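PDB 3TZG: DUF4595 domain-containing protein from Bacteroides vulgatus, which is of unknown function but folds as a porin-like antiparallel beta barrel. Local coordinates for residues 198-206 / 215-223; 225-233 / 242-250. All blocks are in the same frame, centred on the assembly; numbering follows the deposited sequence.

Contact 1 (198-206 / 215-223); sequences TALPNDIGY and YNVHANYRL
Tyr221 reaches across to the N-terminal half of segment 198-206, where its ring packs against the buried residues Leu200 and Pro201. Leu200 lies over one face of its ring, CD1 standing 3.9 Å from the ring centroid and CB touching CZ, while the carbonyl of Pro201 sits at the ring edge and accepts a hydrogen bond from the phenol, Tyr221 OH to Pro201 O being 2.6 Å. The ring gets there because CG stands beside the backbone N, anti to the carbonyl carbon (chi1 -46°). A leucine in its place would probably leave Pro201 O without this donor and open a gap beneath Leu200. Ala219 packs its methyl on Pro201 O, and its N-H binds Asn202 O from above the carbonyl plane. From here on the segments form a regular antiparallel beta hairpin, part of the barrel wall, with Ile204 and Tyr206 in hydrogen-bonded pairs with Val217 and Tyr215. On the face carrying these four side chains, Val217 CG2 rests 3.8 Å from Ile204 CB and also meets the edge of the Tyr206 ring. That face continues onto strand 150-158, where Thr155 and Tyr157 touch Ile204. The other face is more polar and more open to solvent, Asp203 and His218 being partly exposed. There His218 ND1 donates to Asp203 OD1 at 2.8 Å; the oxygen lies in the imidazole plane, but the nitrogen approaches from above the carboxylate plane. Asn202 ND2 holds the second oxygen, Asp203 OD2, at 2.7 Å, so both carboxylate oxygens are engaged. Farther along, exposed Asn216 merely lays OD1 against the CA of Gly205.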
ATOM      1  N   THR A 198       2.541  13.298   5.714  1.00 52.76           N
ATOM      2  CA  THR A 198       2.067  14.576   5.215  1.00 52.02           C
ATOM      3  C   THR A 198       2.336  14.830   3.716  1.00 53.68           C
ATOM      4  O   THR A 198       1.545  15.525   3.087  1.00 53.42           O
ATOM      5  CB  THR A 198       2.809  15.622   6.070  1.00 59.89           C
ATOM      6  OG1 THR A 198       1.963  15.901   7.168  1.00 67.08           O
ATOM      7  CG2 THR A 198       3.167  16.915   5.347  1.00 52.41           C
ATOM      8  N   ALA A 199       3.472  14.386   3.178  1.00 49.17           N
ATOM      9  CA  ALA A 199       3.848  14.686   1.786  1.00 47.57           C
ATOM     10  C   ALA A 199       3.183  13.754   0.776  1.00 48.20           C
ATOM     11  O   ALA A 199       2.957  12.593   1.095  1.00 48.28           O
ATOM     12  CB  ALA A 199       5.358  14.577   1.635  1.00 48.48           C
ATOM     13  N   LEU A 200       2.926  14.253  -0.456  1.00 41.74           N
ATOM     14  CA  LEU A 200       2.393  13.475  -1.583  1.00 39.40           C
ATOM     15  C   LEU A 200       3.281  13.658  -2.818  1.00 44.56           C
ATOM     16  O   LEU A 200       3.600  14.807  -3.143  1.00 48.04           O
ATOM     17  CB  LEU A 200       0.946  13.840  -1.924  1.00 39.05           C
ATOM     18  CG  LEU A 200      -0.130  13.371  -0.946  1.00 41.27           C
ATOM     19  CD1 LEU A 200      -1.494  14.011  -1.260  1.00 39.16           C
ATOM     20  CD2 LEU A 200      -0.174  11.862  -0.875  1.00 38.48           C
ATOM     21  N   PRO A 201       3.711  12.571  -3.517  1.00 36.73           N
ATOM     22  CA  PRO A 201       4.562  12.769  -4.690  1.00 36.12           C
ATOM     23  C   PRO A 201       3.786  13.353  -5.870  1.00 42.68           C
ATOM     24  O   PRO A 201       2.648  12.949  -6.122  1.00 43.46           O
ATOM     25  CB  PRO A 201       5.068  11.353  -4.992  1.00 36.35           C
ATOM     26  CG  PRO A 201       3.968  10.464  -4.526  1.00 38.93           C
ATOM     27  CD  PRO A 201       3.424  11.133  -3.300  1.00 35.44           C
ATOM     28  N   ASN A 202       4.379  14.316  -6.580  1.00 40.77           N
ATOM     29  CA  ASN A 202       3.736  14.905  -7.760  1.00 40.44           C
ATOM     30  C   ASN A 202       4.040  14.078  -9.012  1.00 42.63           C
ATOM     31  O   ASN A 202       3.213  14.023  -9.915  1.00 42.18           O
ATOM     32  CB  ASN A 202       4.142  16.352  -7.960  1.00 42.20           C
ATOM     33  CG  ASN A 202       5.599  16.651  -7.863  1.00 59.59           C
ATOM     34  OD1 ASN A 202       6.134  16.913  -6.790  1.00 58.69           O
ATOM     35  ND2 ASN A 202       6.226  16.776  -8.992  1.00 55.07           N
ATOM     36  N   ASP A 203       5.184  13.391  -9.042  1.00 39.39           N
ATOM     37  CA  ASP A 203       5.601  12.559 -10.185  1.00 39.13           C
ATOM     38  C   ASP A 203       6.297  11.273  -9.710  1.00 40.92           C
ATOM     39  O   ASP A 203       6.913  11.247  -8.642  1.00 39.66           O
ATOM     40  CB  ASP A 203       6.511  13.357 -11.128  1.00 41.72           C
ATOM     41  CG  ASP A 203       5.744  14.488 -11.826  1.00 56.05           C
ATOM     42  OD1 ASP A 203       4.960  14.189 -12.762  1.00 55.98           O
ATOM     43  OD2 ASP A 203       5.883  15.659 -11.396  1.00 63.70           O
ATOM     44  N   ILE A 204       6.114  10.189 -10.482  1.00 37.48           N
ATOM     45  CA  ILE A 204       6.676   8.862 -10.205  1.00 38.09           C
ATOM     46  C   ILE A 204       7.318   8.303 -11.482  1.00 45.67           C
ATOM     47  O   ILE A 204       6.707   8.408 -12.558  1.00 48.36           O
ATOM     48  CB  ILE A 204       5.602   7.865  -9.651  1.00 40.05           C
ATOM     49  CG1 ILE A 204       4.700   8.518  -8.578  1.00 38.68           C
ATOM     50  CG2 ILE A 204       6.277   6.542  -9.170  1.00 39.42           C
ATOM     51  CD1 ILE A 204       3.444   7.912  -8.366  1.00 40.89           C
ATOM     52  N   GLY A 205       8.490   7.667 -11.330  1.00 40.48           N
ATOM     53  CA  GLY A 205       9.250   7.009 -12.394  1.00 40.13           C
ATOM     54  C   GLY A 205       9.595   5.575 -12.019  1.00 46.53           C
ATOM     55  O   GLY A 205       9.994   5.292 -10.880  1.00 45.74           O
ATOM     56  N   TYR A 206       9.461   4.655 -12.998  1.00 44.73           N
ATOM     57  CA  TYR A 206       9.722   3.228 -12.866  1.00 43.94           C
ATOM     58  C   TYR A 206      10.805   2.749 -13.790  1.00 51.09           C
ATOM     59  O   TYR A 206      10.687   2.931 -14.997  1.00 53.18           O
ATOM     60  CB  TYR A 206       8.448   2.446 -13.190  1.00 44.01           C
ATOM     61  CG  TYR A 206       7.315   2.802 -12.273  1.00 44.63           C
ATOM     62  CD1 TYR A 206       7.166   2.172 -11.040  1.00 46.91           C
ATOM     63  CD2 TYR A 206       6.372   3.752 -12.641  1.00 43.88           C
ATOM     64  CE1 TYR A 206       6.108   2.493 -10.192  1.00 47.54           C
ATOM     65  CE2 TYR A 206       5.321   4.090 -11.797  1.00 43.52           C
ATOM     66  CZ  TYR A 206       5.199   3.467 -10.569  1.00 47.94           C
ATOM     67  OH  TYR A 206       4.181   3.831  -9.729  1.00 45.67           O
ATOM     68  N   TYR A 215       8.854   3.584 -17.130  1.00 43.01           N
ATOM     69  CA  TYR A 215       7.497   4.170 -17.146  1.00 42.68           C
ATOM     70  C   TYR A 215       7.477   5.387 -16.265  1.00 45.53           C
ATOM     71  O   TYR A 215       8.005   5.319 -15.168  1.00 46.74           O
ATOM     72  CB  TYR A 215       6.468   3.121 -16.660  1.00 43.47           C
ATOM     73  CG  TYR A 215       5.063   3.306 -17.177  1.00 45.35           C
ATOM     74  CD1 TYR A 215       4.742   3.006 -18.492  1.00 49.21           C
ATOM     75  CD2 TYR A 215       4.028   3.681 -16.325  1.00 44.72           C
ATOM     76  CE1 TYR A 215       3.450   3.200 -18.985  1.00 51.41           C
ATOM     77  CE2 TYR A 215       2.722   3.848 -16.800  1.00 45.78           C
ATOM     78  CZ  TYR A 215       2.438   3.610 -18.133  1.00 55.74           C
ATOM     79  OH  TYR A 215       1.158   3.739 -18.629  1.00 59.01           O
ATOM     80  N   ASN A 216       6.932   6.510 -16.743  1.00 41.01           N
ATOM     81  CA  ASN A 216       6.829   7.755 -15.974  1.00 39.88           C
ATOM     82  C   ASN A 216       5.397   8.256 -15.959  1.00 43.54           C
ATOM     83  O   ASN A 216       4.751   8.373 -17.005  1.00 44.92           O
ATOM     84  CB  ASN A 216       7.760   8.837 -16.516  1.00 39.53           C
ATOM     85  CG  ASN A 216       9.203   8.490 -16.292  1.00 48.25           C
ATOM     86  OD1 ASN A 216       9.835   8.834 -15.292  1.00 58.36           O
ATOM     87  ND2 ASN A 216       9.734   7.729 -17.164  1.00 31.77           N
ATOM     88  N   VAL A 217       4.890   8.509 -14.759  1.00 38.57           N
ATOM     89  CA  VAL A 217       3.524   8.991 -14.540  1.00 37.57           C
ATOM     90  C   VAL A 217       3.534  10.288 -13.710  1.00 42.10           C
ATOM     91  O   VAL A 217       4.539  10.638 -13.072  1.00 43.58           O
ATOM     92  CB  VAL A 217       2.612   7.929 -13.856  1.00 39.50           C
ATOM     93  CG1 VAL A 217       2.498   6.669 -14.693  1.00 38.62           C
ATOM     94  CG2 VAL A 217       3.088   7.604 -12.452  1.00 38.72           C
ATOM     95  N   HIS A 218       2.395  10.975 -13.717  1.00 36.52           N
ATOM     96  CA  HIS A 218       2.144  12.159 -12.949  1.00 35.87           C
ATOM     97  C   HIS A 218       0.968  11.901 -12.015  1.00 42.72           C
ATOM     98  O   HIS A 218      -0.038  11.308 -12.431  1.00 42.98           O
ATOM     99  CB  HIS A 218       1.866  13.345 -13.881  1.00 37.95           C
ATOM    100  CG  HIS A 218       1.509  14.625 -13.162  1.00 41.24           C
ATOM    101  ND1 HIS A 218       2.472  15.390 -12.521  1.00 42.94           N
ATOM    102  CD2 HIS A 218       0.304  15.203 -12.977  1.00 41.77           C
ATOM    103  CE1 HIS A 218       1.819  16.409 -11.993  1.00 41.78           C
ATOM    104  NE2 HIS A 218       0.518  16.339 -12.247  1.00 41.77           N
ATOM    105  N   ALA A 219       1.092  12.330 -10.745  1.00 38.99           N
ATOM    106  CA  ALA A 219       0.012  12.231  -9.770  1.00 37.66           C
ATOM    107  C   ALA A 219      -0.689  13.559  -9.672  1.00 40.71           C
ATOM    108  O   ALA A 219      -0.039  14.590  -9.581  1.00 42.58           O
ATOM    109  CB  ALA A 219       0.551  11.809  -8.427  1.00 37.79           C
ATOM    110  N   ASN A 220      -1.991  13.552  -9.746  1.00 35.92           N
ATOM    111  CA  ASN A 220      -2.766  14.777  -9.711  1.00 37.19           C
ATOM    112  C   ASN A 220      -3.781  14.747  -8.525  1.00 43.12           C
ATOM    113  O   ASN A 220      -4.592  13.811  -8.394  1.00 41.60           O
ATOM    114  CB  ASN A 220      -3.474  14.981 -11.061  1.00 41.77           C
ATOM    115  CG  ASN A 220      -4.208  16.277 -11.116  1.00 65.77           C
ATOM    116  OD1 ASN A 220      -3.599  17.353 -11.058  1.00 80.96           O
ATOM    117  ND2 ASN A 220      -5.525  16.203 -11.104  1.00 39.68           N
ATOM    118  N   TYR A 221      -3.721  15.791  -7.666  1.00 40.94           N
ATOM    119  CA  TYR A 221      -4.563  15.849  -6.492  1.00 40.68           C
ATOM    120  C   TYR A 221      -5.438  17.080  -6.470  1.00 47.71           C
ATOM    121  O   TYR A 221      -4.907  18.188  -6.580  1.00 51.31           O
ATOM    122  CB  TYR A 221      -3.695  15.850  -5.217  1.00 40.71           C
ATOM    123  CG  TYR A 221      -2.595  14.826  -5.188  1.00 42.02           C
ATOM    124  CD1 TYR A 221      -2.836  13.529  -4.738  1.00 43.98           C
ATOM    125  CD2 TYR A 221      -1.299  15.156  -5.575  1.00 42.83           C
ATOM    126  CE1 TYR A 221      -1.824  12.574  -4.710  1.00 43.80           C
ATOM    127  CE2 TYR A 221      -0.277  14.211  -5.550  1.00 43.31           C
ATOM    128  CZ  TYR A 221      -0.545  12.919  -5.114  1.00 49.48           C
ATOM    129  OH  TYR A 221       0.440  11.971  -5.088  1.00 47.28           O
ATOM    130  N   ARG A 222      -6.747  16.925  -6.266  1.00 44.12           N
ATOM    131  CA  ARG A 222      -7.594  18.096  -6.028  1.00 46.45           C
ATOM    132  C   ARG A 222      -7.914  18.114  -4.555  1.00 52.25           C
ATOM    133  O   ARG A 222      -8.288  17.078  -3.980  1.00 50.88           O
ATOM    134  CB  ARG A 222      -8.841  18.219  -6.901  1.00 48.46           C
ATOM    135  CG  ARG A 222      -9.737  17.026  -7.025  1.00 52.33           C
ATOM    136  CD  ARG A 222     -10.777  17.298  -8.108  1.00 61.90           C
ATOM    137  NE  ARG A 222     -10.174  17.717  -9.383  1.00 59.38           N
ATOM    138  CZ  ARG A 222     -10.876  17.987 -10.482  1.00 72.26           C
ATOM    139  NH1 ARG A 222     -12.203  17.852 -10.483  1.00 55.85           N
ATOM    140  NH2 ARG A 222     -10.257  18.385 -11.595  1.00 46.20           N
ATOM    141  N   LEU A 223      -7.626  19.273  -3.929  1.00 51.40           N
ATOM    142  CA  LEU A 223      -7.703  19.494  -2.490  1.00 52.91           C
ATOM    143  C   LEU A 223      -8.865  20.387  -2.115  1.00 57.63           C
ATOM    144  O   LEU A 223      -9.049  21.454  -2.701  1.00 57.91           O
ATOM    145  CB  LEU A 223      -6.387  20.126  -1.994  1.00 53.73           C
ATOM    146  CG  LEU A 223      -5.088  19.336  -2.230  1.00 59.18           C
ATOM    147  CD1 LEU A 223      -3.922  20.267  -2.298  1.00 60.72           C
ATOM    148  CD2 LEU A 223      -4.839  18.287  -1.159  1.00 61.87           C
TER

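Contact 2 (225-233 / 242-250); sequences DENPVRIEV and SRIDLSYNP
The Tyr248 ring carries Asn227 on one face, with CB 3.7 Å from the ring centroid and the amide stacked at 21° to the ring plane. At the ring edge lie Pro228 O and, beside CE1, the CG1 methyl of Val229. Two guanidinium groups form the other flat pair: Arg230 NH2 lies over a face of the Arg243 group, their planes 50° apart, and Asp245 OD1 sits at the edge of both. Tyr248 OH donates to Pro228 O at 2.8 Å, from above the carbonyl plane, and its oxygen also touches Pro228 CD. The segments are the two arms of an antiparallel beta hairpin in the barrel wall, paired through Ile231 with Ile244 and Val233 with Ser242; the last Ser242 N to Val233 O bond is weak. Val229 and Arg230 both face Arg222 of the preceding strand, a classic beta bulge at which the chain turns a corner. On the apolar face Ile231 CD1 meets Leu246 CD1 at 3.9 Å, and Ile244 continues this face onto Val13 of strand 12-15. On the charged face the Arg230 chain is bent at chi3 (-87°), which turns its guanidinium over that of Arg243. Around them stand Glu232 OE2, 3.2 Å from Arg230 NH1 but well out of the guanidinium plane, and Asp245, whose OD2 takes a weak bond from Arg243 NE and whose OD1 makes a long salt bridge to Arg230 NE. The two carboxylates and two guanidinium groups thus form a salt-bridge network that is probably held by charge more than by directed hydrogen bonds.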
ATOM      1  N   ASP A 225     -10.054  22.349   0.977  1.00 64.71           N
ATOM      2  CA  ASP A 225      -9.517  23.018   2.161  1.00 66.72           C
ATOM      3  C   ASP A 225      -8.506  22.083   2.874  1.00 68.56           C
ATOM      4  O   ASP A 225      -8.768  21.611   3.984  1.00 67.59           O
ATOM      5  CB  ASP A 225     -10.592  23.590   3.138  1.00 71.27           C
ATOM      6  CG  ASP A 225     -11.860  22.808   3.454  1.00 85.88           C
ATOM      7  OD1 ASP A 225     -11.753  21.608   3.780  1.00 88.47           O
ATOM      8  OD2 ASP A 225     -12.946  23.441   3.537  1.00 88.18           O
ATOM      9  N   GLU A 226      -7.350  21.824   2.175  1.00 64.79           N
ATOM     10  CA  GLU A 226      -6.154  21.071   2.603  1.00 65.40           C
ATOM     11  C   GLU A 226      -6.328  19.519   2.527  1.00 67.56           C
ATOM     12  O   GLU A 226      -5.338  18.794   2.592  1.00 68.07           O
ATOM     13  CB  GLU A 226      -5.775  21.478   4.051  1.00 69.38           C
ATOM     14  CG  GLU A 226      -4.363  21.166   4.533  1.00 92.13           C
ATOM     15  CD  GLU A 226      -4.008  21.827   5.859  1.00129.44           C
ATOM     16  OE1 GLU A 226      -3.460  21.128   6.742  1.00127.76           O
ATOM     17  OE2 GLU A 226      -4.325  23.028   6.035  1.00130.05           O
ATOM     18  N   ASN A 227      -7.545  19.025   2.339  1.00 62.10           N
ATOM     19  CA  ASN A 227      -7.795  17.588   2.295  1.00 59.50           C
ATOM     20  C   ASN A 227      -7.870  17.054   0.866  1.00 60.40           C
ATOM     21  O   ASN A 227      -8.701  17.532   0.092  1.00 61.54           O
ATOM     22  CB  ASN A 227      -9.108  17.272   3.003  1.00 58.70           C
ATOM     23  CG  ASN A 227      -9.171  17.642   4.447  1.00 69.09           C
ATOM     24  OD1 ASN A 227     -10.137  18.238   4.905  1.00 64.13           O
ATOM     25  ND2 ASN A 227      -8.152  17.299   5.191  1.00 60.27           N
ATOM     26  N   PRO A 228      -7.118  16.001   0.499  1.00 53.01           N
ATOM     27  CA  PRO A 228      -7.244  15.489  -0.873  1.00 50.99           C
ATOM     28  C   PRO A 228      -8.578  14.769  -1.078  1.00 54.95           C
ATOM     29  O   PRO A 228      -8.845  13.734  -0.438  1.00 55.33           O
ATOM     30  CB  PRO A 228      -6.059  14.530  -1.004  1.00 50.56           C
ATOM     31  CG  PRO A 228      -5.199  14.787   0.136  1.00 55.14           C
ATOM     32  CD  PRO A 228      -6.065  15.278   1.235  1.00 52.97           C
ATOM     33  N   VAL A 229      -9.416  15.323  -1.969  1.00 48.92           N
ATOM     34  CA  VAL A 229     -10.744  14.755  -2.233  1.00 48.00           C
ATOM     35  C   VAL A 229     -10.717  13.951  -3.539  1.00 51.47           C
ATOM     36  O   VAL A 229     -11.679  13.242  -3.833  1.00 51.14           O
ATOM     37  CB  VAL A 229     -11.880  15.802  -2.224  1.00 51.40           C
ATOM     38  CG1 VAL A 229     -12.158  16.242  -0.804  1.00 51.74           C
ATOM     39  CG2 VAL A 229     -11.575  17.004  -3.112  1.00 50.90           C
ATOM     40  N   ARG A 230      -9.601  14.022  -4.291  1.00 47.32           N
ATOM     41  CA  ARG A 230      -9.401  13.208  -5.488  1.00 46.15           C
ATOM     42  C   ARG A 230      -7.907  12.966  -5.730  1.00 47.57           C
ATOM     43  O   ARG A 230      -7.118  13.916  -5.785  1.00 46.45           O
ATOM     44  CB  ARG A 230     -10.046  13.815  -6.746  1.00 45.68           C
ATOM     45  CG  ARG A 230      -9.990  12.837  -7.905  1.00 54.32           C
ATOM     46  CD  ARG A 230      -9.995  13.490  -9.236  1.00 52.81           C
ATOM     47  NE  ARG A 230     -11.337  13.757  -9.732  1.00 65.28           N
ATOM     48  CZ  ARG A 230     -11.583  14.402 -10.874  1.00 85.66           C
ATOM     49  NH1 ARG A 230     -10.567  14.885 -11.613  1.00 49.65           N
ATOM     50  NH2 ARG A 230     -12.836  14.623 -11.262  1.00 74.09           N
ATOM     51  N   ILE A 231      -7.542  11.688  -5.906  1.00 43.38           N
ATOM     52  CA  ILE A 231      -6.181  11.246  -6.227  1.00 42.66           C
ATOM     53  C   ILE A 231      -6.210  10.604  -7.608  1.00 48.30           C
ATOM     54  O   ILE A 231      -6.996   9.687  -7.828  1.00 50.49           O
ATOM     55  CB  ILE A 231      -5.581  10.292  -5.160  1.00 44.86           C
ATOM     56  CG1 ILE A 231      -5.638  10.918  -3.729  1.00 44.04           C
ATOM     57  CG2 ILE A 231      -4.148   9.915  -5.553  1.00 44.72           C
ATOM     58  CD1 ILE A 231      -5.180  10.028  -2.616  1.00 38.95           C
ATOM     59  N   GLU A 232      -5.395  11.113  -8.544  1.00 43.63           N
ATOM     60  CA  GLU A 232      -5.323  10.589  -9.916  1.00 43.11           C
ATOM     61  C   GLU A 232      -3.912  10.299 -10.328  1.00 45.10           C
ATOM     62  O   GLU A 232      -3.004  11.024  -9.939  1.00 44.43           O
ATOM     63  CB  GLU A 232      -5.918  11.566 -10.928  1.00 45.42           C
ATOM     64  CG  GLU A 232      -7.420  11.538 -11.029  1.00 54.17           C
ATOM     65  CD  GLU A 232      -7.979  12.495 -12.060  1.00 71.47           C
ATOM     66  OE1 GLU A 232      -7.341  13.545 -12.314  1.00 77.36           O
ATOM     67  OE2 GLU A 232      -9.082  12.212 -12.587  1.00 63.44           O
ATOM     68  N   VAL A 233      -3.720   9.261 -11.138  1.00 41.01           N
ATOM     69  CA  VAL A 233      -2.396   8.922 -11.656  1.00 40.58           C
ATOM     70  C   VAL A 233      -2.546   8.841 -13.183  1.00 47.45           C
ATOM     71  O   VAL A 233      -3.339   8.046 -13.699  1.00 48.55           O
ATOM     72  CB  VAL A 233      -1.788   7.648 -11.000  1.00 41.99           C
ATOM     73  CG1 VAL A 233      -0.447   7.285 -11.649  1.00 41.00           C
ATOM     74  CG2 VAL A 233      -1.621   7.844  -9.485  1.00 40.15           C
ATOM     75  N   SER A 242      -5.487   5.539 -12.671  1.00 48.10           N
ATOM     76  CA  SER A 242      -6.269   5.325 -11.439  1.00 46.45           C
ATOM     77  C   SER A 242      -6.888   6.625 -10.953  1.00 51.93           C
ATOM     78  O   SER A 242      -6.299   7.700 -11.096  1.00 53.34           O
ATOM     79  CB  SER A 242      -5.428   4.714 -10.327  1.00 45.41           C
ATOM     80  OG  SER A 242      -4.610   5.688  -9.706  1.00 55.80           O
ATOM     81  N   ARG A 243      -8.070   6.516 -10.357  1.00 47.93           N
ATOM     82  CA  ARG A 243      -8.782   7.638  -9.762  1.00 47.54           C
ATOM     83  C   ARG A 243      -9.447   7.170  -8.454  1.00 51.68           C
ATOM     84  O   ARG A 243     -10.283   6.270  -8.465  1.00 51.39           O
ATOM     85  CB  ARG A 243      -9.797   8.237 -10.747  1.00 45.91           C
ATOM     86  CG  ARG A 243     -10.557   9.430 -10.207  1.00 48.07           C
ATOM     87  CD  ARG A 243     -11.604   9.799 -11.211  1.00 67.74           C
ATOM     88  NE  ARG A 243     -12.654  10.642 -10.674  1.00 93.53           N
ATOM     89  CZ  ARG A 243     -13.554  11.251 -11.427  1.00111.72           C
ATOM     90  NH1 ARG A 243     -13.496  11.160 -12.751  1.00102.16           N
ATOM     91  NH2 ARG A 243     -14.480  12.017 -10.867  1.00 99.81           N
ATOM     92  N   ILE A 244      -9.052   7.784  -7.341  1.00 48.49           N
ATOM     93  CA  ILE A 244      -9.623   7.526  -6.025  1.00 49.25           C
ATOM     94  C   ILE A 244     -10.280   8.800  -5.548  1.00 53.67           C
ATOM     95  O   ILE A 244      -9.640   9.847  -5.526  1.00 53.86           O
ATOM     96  CB  ILE A 244      -8.567   6.990  -5.018  1.00 51.60           C
ATOM     97  CG1 ILE A 244      -8.130   5.553  -5.406  1.00 51.70           C
ATOM     98  CG2 ILE A 244      -9.076   7.026  -3.571  1.00 50.95           C
ATOM     99  CD1 ILE A 244      -6.757   5.509  -6.005  1.00 66.78           C
ATOM    100  N   ASP A 245     -11.566   8.725  -5.221  1.00 52.18           N
ATOM    101  CA  ASP A 245     -12.313   9.870  -4.697  1.00 53.54           C
ATOM    102  C   ASP A 245     -12.494   9.674  -3.190  1.00 55.68           C
ATOM    103  O   ASP A 245     -12.765   8.554  -2.760  1.00 57.39           O
ATOM    104  CB  ASP A 245     -13.653  10.041  -5.436  1.00 57.82           C
ATOM    105  CG  ASP A 245     -13.548  10.630  -6.842  1.00 80.89           C
ATOM    106  OD1 ASP A 245     -12.783  11.593  -7.027  1.00 82.10           O
ATOM    107  OD2 ASP A 245     -14.337  10.221  -7.717  1.00 95.84           O
ATOM    108  N   LEU A 246     -12.257  10.717  -2.385  1.00 49.15           N
ATOM    109  CA  LEU A 246     -12.343  10.604  -0.926  1.00 49.35           C
ATOM    110  C   LEU A 246     -13.268  11.651  -0.317  1.00 59.11           C
ATOM    111  O   LEU A 246     -13.317  12.810  -0.771  1.00 61.18           O
ATOM    112  CB  LEU A 246     -10.954  10.734  -0.270  1.00 47.98           C
ATOM    113  CG  LEU A 246      -9.880   9.739  -0.691  1.00 49.87           C
ATOM    114  CD1 LEU A 246      -8.963  10.354  -1.717  1.00 48.98           C
ATOM    115  CD2 LEU A 246      -9.051   9.357   0.471  1.00 50.45           C
ATOM    116  N   SER A 247     -13.989  11.250   0.742  1.00 56.76           N
ATOM    117  CA  SER A 247     -14.912  12.127   1.465  1.00 56.93           C
ATOM    118  C   SER A 247     -14.508  12.199   2.922  1.00 61.34           C
ATOM    119  O   SER A 247     -14.031  11.208   3.486  1.00 60.11           O
ATOM    120  CB  SER A 247     -16.346  11.636   1.321  1.00 58.60           C
ATOM    121  OG  SER A 247     -17.248  12.445   2.056  1.00 66.55           O
ATOM    122  N   TYR A 248     -14.715  13.370   3.531  1.00 59.58           N
ATOM    123  CA  TYR A 248     -14.378  13.635   4.931  1.00 59.82           C
ATOM    124  C   TYR A 248     -15.637  14.033   5.723  1.00 66.53           C
ATOM    125  O   TYR A 248     -15.528  14.401   6.894  1.00 66.73           O
ATOM    126  CB  TYR A 248     -13.303  14.732   5.005  1.00 59.47           C
ATOM    127  CG  TYR A 248     -12.018  14.382   4.284  1.00 58.13           C
ATOM    128  CD1 TYR A 248     -11.894  14.565   2.910  1.00 58.28           C
ATOM    129  CD2 TYR A 248     -10.918  13.877   4.979  1.00 57.76           C
ATOM    130  CE1 TYR A 248     -10.732  14.201   2.236  1.00 56.34           C
ATOM    131  CE2 TYR A 248      -9.739  13.540   4.318  1.00 55.60           C
ATOM    132  CZ  TYR A 248      -9.654  13.706   2.949  1.00 56.48           C
ATOM    133  OH  TYR A 248      -8.491  13.413   2.305  1.00 52.20           O
ATOM    134  N   ASN A 249     -16.828  13.898   5.090  1.00 66.39           N
ATOM    135  CA  ASN A 249     -18.134  14.240   5.671  1.00 70.04           C
ATOM    136  C   ASN A 249     -18.644  13.139   6.599  1.00 79.11           C
ATOM    137  O   ASN A 249     -18.678  11.981   6.178  1.00 79.00           O
ATOM    138  CB  ASN A 249     -19.186  14.501   4.567  1.00 69.37           C
ATOM    139  CG  ASN A 249     -20.575  14.832   5.086  1.00102.76           C
ATOM    140  OD1 ASN A 249     -21.489  14.005   5.063  1.00 97.57           O
ATOM    141  ND2 ASN A 249     -20.761  16.033   5.614  1.00102.38           N
ATOM    142  N   PRO A 250     -19.137  13.484   7.818  1.00 79.46           N
ATOM    143  CA  PRO A 250     -19.728  12.447   8.693  1.00 81.23           C
ATOM    144  C   PRO A 250     -21.117  12.018   8.164  1.00 87.27           C
ATOM    145  O   PRO A 250     -22.134  12.679   8.404  1.00 88.04           O
ATOM    146  CB  PRO A 250     -19.800  13.127  10.076  1.00 84.81           C
ATOM    147  CG  PRO A 250     -19.130  14.479   9.908  1.00 88.40           C
ATOM    148  CD  PRO A 250     -19.189  14.814   8.454  1.00 82.31           C
TER

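How the contacts relate
Running from the N terminus, the chain has already laid down most of the barrel strands before it reaches contact 1, which closes the loop between strands 199-208 and 213-224. Contact 2 opens after contact 1 has closed and does the same for strands 227-235 and 239-247, so the two hairpins follow in series, neither nested nor crossed, with centres about 14 Å apart. Their inner strands are neighbours: Asn220 N probably bonds to Glu232 O and Val229 N to Arg222 O, while Tyr221 packs on Ile231. Contact 1 continues to strand 150-158, and contact 2 to strand 12-15, so together they join late strands to the first one.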